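Local coordinates for protein 6-phosphogluconolactonase (Shewanella baltica, PDB 3NWP) that probably hydrolyses 6-phosphogluconolactone to 6-phosphogluconate, the lactonase step of the pentose phosphate pathway, at residues V164-T169 with R175-K180. Numbering follows the deposited sequence. Where two conformers were deposited one is given.
Sequences VATNPT and RITLSK
The guanidinium of Arg175 has Pro168 CG over one face, 4.1 Å from Arg175 NE. Its NH1 bonds to the hydroxyl of Ser145 and its NH2 to the carbonyl of Pro172. These bonds should fix the rotation of the group. Nearer the backbone, Pro168 CD rests 3.6 Å from Arg175 CG, the two side chains crossing at about a right angle. The bend at chi2 (-61°) carries the arginine chain across the proline ring. Thr166 OG1 packs 3.5 Å from Arg175 CB and bonds to the carbonyl of Ser145.

Further along the sheet face that carries Thr166 and Arg175, the methyl CG2 of Thr177 meets Thr166 CG2 at 3.8 Å and Val164 CG2 at 3.9 Å. Chi1 of -168° sets this methyl between the backbone N and the carbonyl carbon and turns OG1 the other way, to donate to Leu178 O and bond Ser145 N. A glycine in place of Thr177 would probably open a gap beside the methyls of Thr166 and Val164 and leave Ser145 N without its mate.

Hydrogen-bonded pairs Val164-Thr177 and Thr166-Arg175 flank the non-hydrogen-bonded pair Ala165-Ile176. This ladder is that of an antiparallel beta hairpin, whose second strand, 175-178, joins strand 66-74 in the mixed sheet of this glucosamine-6-phosphate isomerase/6-phosphogluconolactonase family domain.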
ATOM      1  N   VAL A 164      -4.655  10.482   7.169  1.00 17.26           N
ATOM      2  CA  VAL A 164      -4.296  11.862   7.439  1.00 19.82           C
ATOM      3  C   VAL A 164      -3.733  12.484   6.199  1.00 18.31           C
ATOM      4  O   VAL A 164      -3.297  11.782   5.277  1.00 17.52           O
ATOM      5  CB  VAL A 164      -3.309  12.028   8.567  1.00 22.02           C
ATOM      6  CG1 VAL A 164      -3.887  11.496   9.900  1.00 27.12           C
ATOM      7  CG2 VAL A 164      -1.951  11.430   8.246  1.00 22.75           C
ATOM      8  N   ALA A 165      -3.724  13.820   6.171  1.00 17.40           N
ATOM      9  CA  ALA A 165      -3.115  14.524   5.063  1.00 16.01           C
ATOM     10  C   ALA A 165      -1.645  14.653   5.262  1.00 17.69           C
ATOM     11  O   ALA A 165      -1.145  14.824   6.368  1.00 19.09           O
ATOM     12  CB  ALA A 165      -3.749  15.974   4.896  1.00 18.25           C
ATOM     13  N   THR A 166      -0.897  14.638   4.166  1.00 17.58           N
ATOM     14  CA  THR A 166       0.514  14.978   4.203  1.00 16.76           C
ATOM     15  C   THR A 166       0.900  15.813   2.976  1.00 15.80           C
ATOM     16  O   THR A 166       0.239  15.738   1.927  1.00 17.25           O
ATOM     17  CB  THR A 166       1.487  13.736   4.279  1.00 17.59           C
ATOM     18  OG1 THR A 166       1.493  13.072   3.010  1.00 19.86           O
ATOM     19  CG2 THR A 166       1.071  12.780   5.417  1.00 17.35           C
ATOM     20  N   ASN A 167       1.950  16.607   3.115  1.00 16.77           N
ATOM     21  CA  ASN A 167       2.367  17.545   2.056  1.00 17.57           C
ATOM     22  C   ASN A 167       3.864  17.440   1.839  1.00 19.26           C
ATOM     23  O   ASN A 167       4.682  18.180   2.404  1.00 20.46           O
ATOM     24  CB  ASN A 167       1.980  18.956   2.530  1.00 19.58           C
ATOM     25  CG  ASN A 167       0.485  19.155   2.517  1.00 17.73           C
ATOM     26  OD1 ASN A 167      -0.118  19.255   1.455  1.00 21.03           O
ATOM     27  ND2 ASN A 167      -0.138  19.108   3.710  1.00 19.94           N
ATOM     28  N   PRO A 168       4.286  16.462   1.039  1.00 18.33           N
ATOM     29  CA  PRO A 168       5.692  16.398   0.734  1.00 19.15           C
ATOM     30  C   PRO A 168       6.214  17.667   0.076  1.00 19.79           C
ATOM     31  O   PRO A 168       5.486  18.323  -0.698  1.00 22.93           O
ATOM     32  CB  PRO A 168       5.783  15.224  -0.249  1.00 18.52           C
ATOM     33  CG  PRO A 168       4.439  15.021  -0.772  1.00 19.52           C
ATOM     34  CD  PRO A 168       3.508  15.477   0.293  1.00 19.76           C
ATOM     35  N   THR A 169       7.435  18.004   0.434  1.00 19.63           N
ATOM     36  CA  THR A 169       8.122  19.099  -0.217  1.00 22.21           C
ATOM     37  C   THR A 169       9.062  18.702  -1.334  1.00 24.44           C
ATOM     38  O   THR A 169       9.572  19.581  -2.043  1.00 25.37           O
ATOM     39  CB  THR A 169       8.893  19.945   0.806  1.00 24.16           C
ATOM     40  OG1 THR A 169       9.894  19.142   1.414  1.00 23.87           O
ATOM     41  CG2 THR A 169       7.912  20.498   1.883  1.00 24.90           C
ATOM     42  N   ARG A 175      -1.386  15.089  -0.383  1.00 17.48           N
ATOM     43  CA  ARG A 175      -1.605  13.661  -0.247  1.00 17.21           C
ATOM     44  C   ARG A 175      -2.551  13.363   0.898  1.00 17.77           C
ATOM     45  O   ARG A 175      -2.597  14.078   1.914  1.00 17.87           O
ATOM     46  CB  ARG A 175      -0.286  12.905   0.046  1.00 17.02           C
ATOM     47  CG  ARG A 175       0.898  13.257  -0.866  1.00 17.02           C
ATOM     48  CD  ARG A 175       0.575  12.924  -2.269  1.00 18.84           C
ATOM     49  NE  ARG A 175       1.689  13.147  -3.187  1.00 18.52           N
ATOM     50  CZ  ARG A 175       2.552  12.191  -3.588  1.00 19.75           C
ATOM     51  NH1 ARG A 175       2.461  10.951  -3.093  1.00 18.56           N
ATOM     52  NH2 ARG A 175       3.500  12.482  -4.479  1.00 21.01           N
ATOM     53  N   ILE A 176      -3.277  12.274   0.727  0.50 14.47           N
ATOM     54  CA  ILE A 176      -3.904  11.601   1.847  0.50 14.24           C
ATOM     55  C   ILE A 176      -3.163  10.276   1.965  0.50 13.82           C
ATOM     56  O   ILE A 176      -2.739   9.689   0.967  0.50 14.16           O
ATOM     57  CB  ILE A 176      -5.396  11.453   1.593  0.50 15.50           C
ATOM     58  CG1 ILE A 176      -6.111  10.840   2.767  0.50 18.12           C
ATOM     59  CG2 ILE A 176      -5.679  10.677   0.324  0.50 21.31           C
ATOM     60  CD1 ILE A 176      -7.541  11.375   2.864  0.50 16.18           C
ATOM     61  N   THR A 177      -2.988   9.836   3.187  1.00 15.35           N
ATOM     62  CA  THR A 177      -2.328   8.556   3.428  1.00 15.43           C
ATOM     63  C   THR A 177      -3.038   7.793   4.509  1.00 15.05           C
ATOM     64  O   THR A 177      -3.447   8.356   5.535  1.00 16.12           O
ATOM     65  CB  THR A 177      -0.852   8.793   3.800  1.00 15.03           C
ATOM     66  OG1 THR A 177      -0.128   7.529   3.769  1.00 15.34           O
ATOM     67  CG2 THR A 177      -0.656   9.424   5.182  1.00 16.30           C
ATOM     68  N   LEU A 178      -3.030   6.479   4.393  1.00 14.34           N
ATOM     69  CA  LEU A 178      -3.332   5.673   5.563  1.00 12.77           C
ATOM     70  C   LEU A 178      -2.223   5.895   6.578  1.00 15.09           C
ATOM     71  O   LEU A 178      -1.074   6.098   6.260  1.00 14.82           O
ATOM     72  CB  LEU A 178      -3.510   4.175   5.210  1.00 14.57           C
ATOM     73  CG  LEU A 178      -4.625   3.789   4.259  1.00 17.91           C
ATOM     74  CD1 LEU A 178      -4.852   2.225   4.249  1.00 17.34           C
ATOM     75  CD2 LEU A 178      -5.931   4.531   4.488  1.00 21.31           C
ATOM     76  N   SER A 179      -2.582   5.818   7.850  1.00 14.89           N
ATOM     77  CA  SER A 179      -1.664   5.990   8.946  1.00 14.43           C
ATOM     78  C   SER A 179      -0.845   4.737   9.213  1.00 13.22           C
ATOM     79  O   SER A 179      -1.203   3.663   8.780  1.00 14.58           O
ATOM     80  CB  SER A 179      -2.414   6.329  10.231  1.00 15.18           C
ATOM     81  OG  SER A 179      -3.341   5.307  10.562  1.00 16.87           O
ATOM     82  N   LYS A 180       0.262   4.900   9.924  0.70 13.57           N
ATOM     83  CA  LYS A 180       1.005   3.731  10.386  0.70 14.09           C
ATOM     84  C   LYS A 180       0.127   2.803  11.202  0.70 15.70           C
ATOM     85  O   LYS A 180       0.137   1.559  11.011  0.70 14.91           O
ATOM     86  CB  LYS A 180       2.243   4.149  11.164  0.70 15.11           C
ATOM     87  CG  LYS A 180       3.155   3.000  11.571  0.70 16.97           C
ATOM     88  CD  LYS A 180       4.054   3.398  12.746  0.70 16.72           C
ATOM     89  CE  LYS A 180       3.334   3.308  14.075  0.70 24.45           C
ATOM     90  NZ  LYS A 180       4.199   3.854  15.174  0.70 33.07           N
TER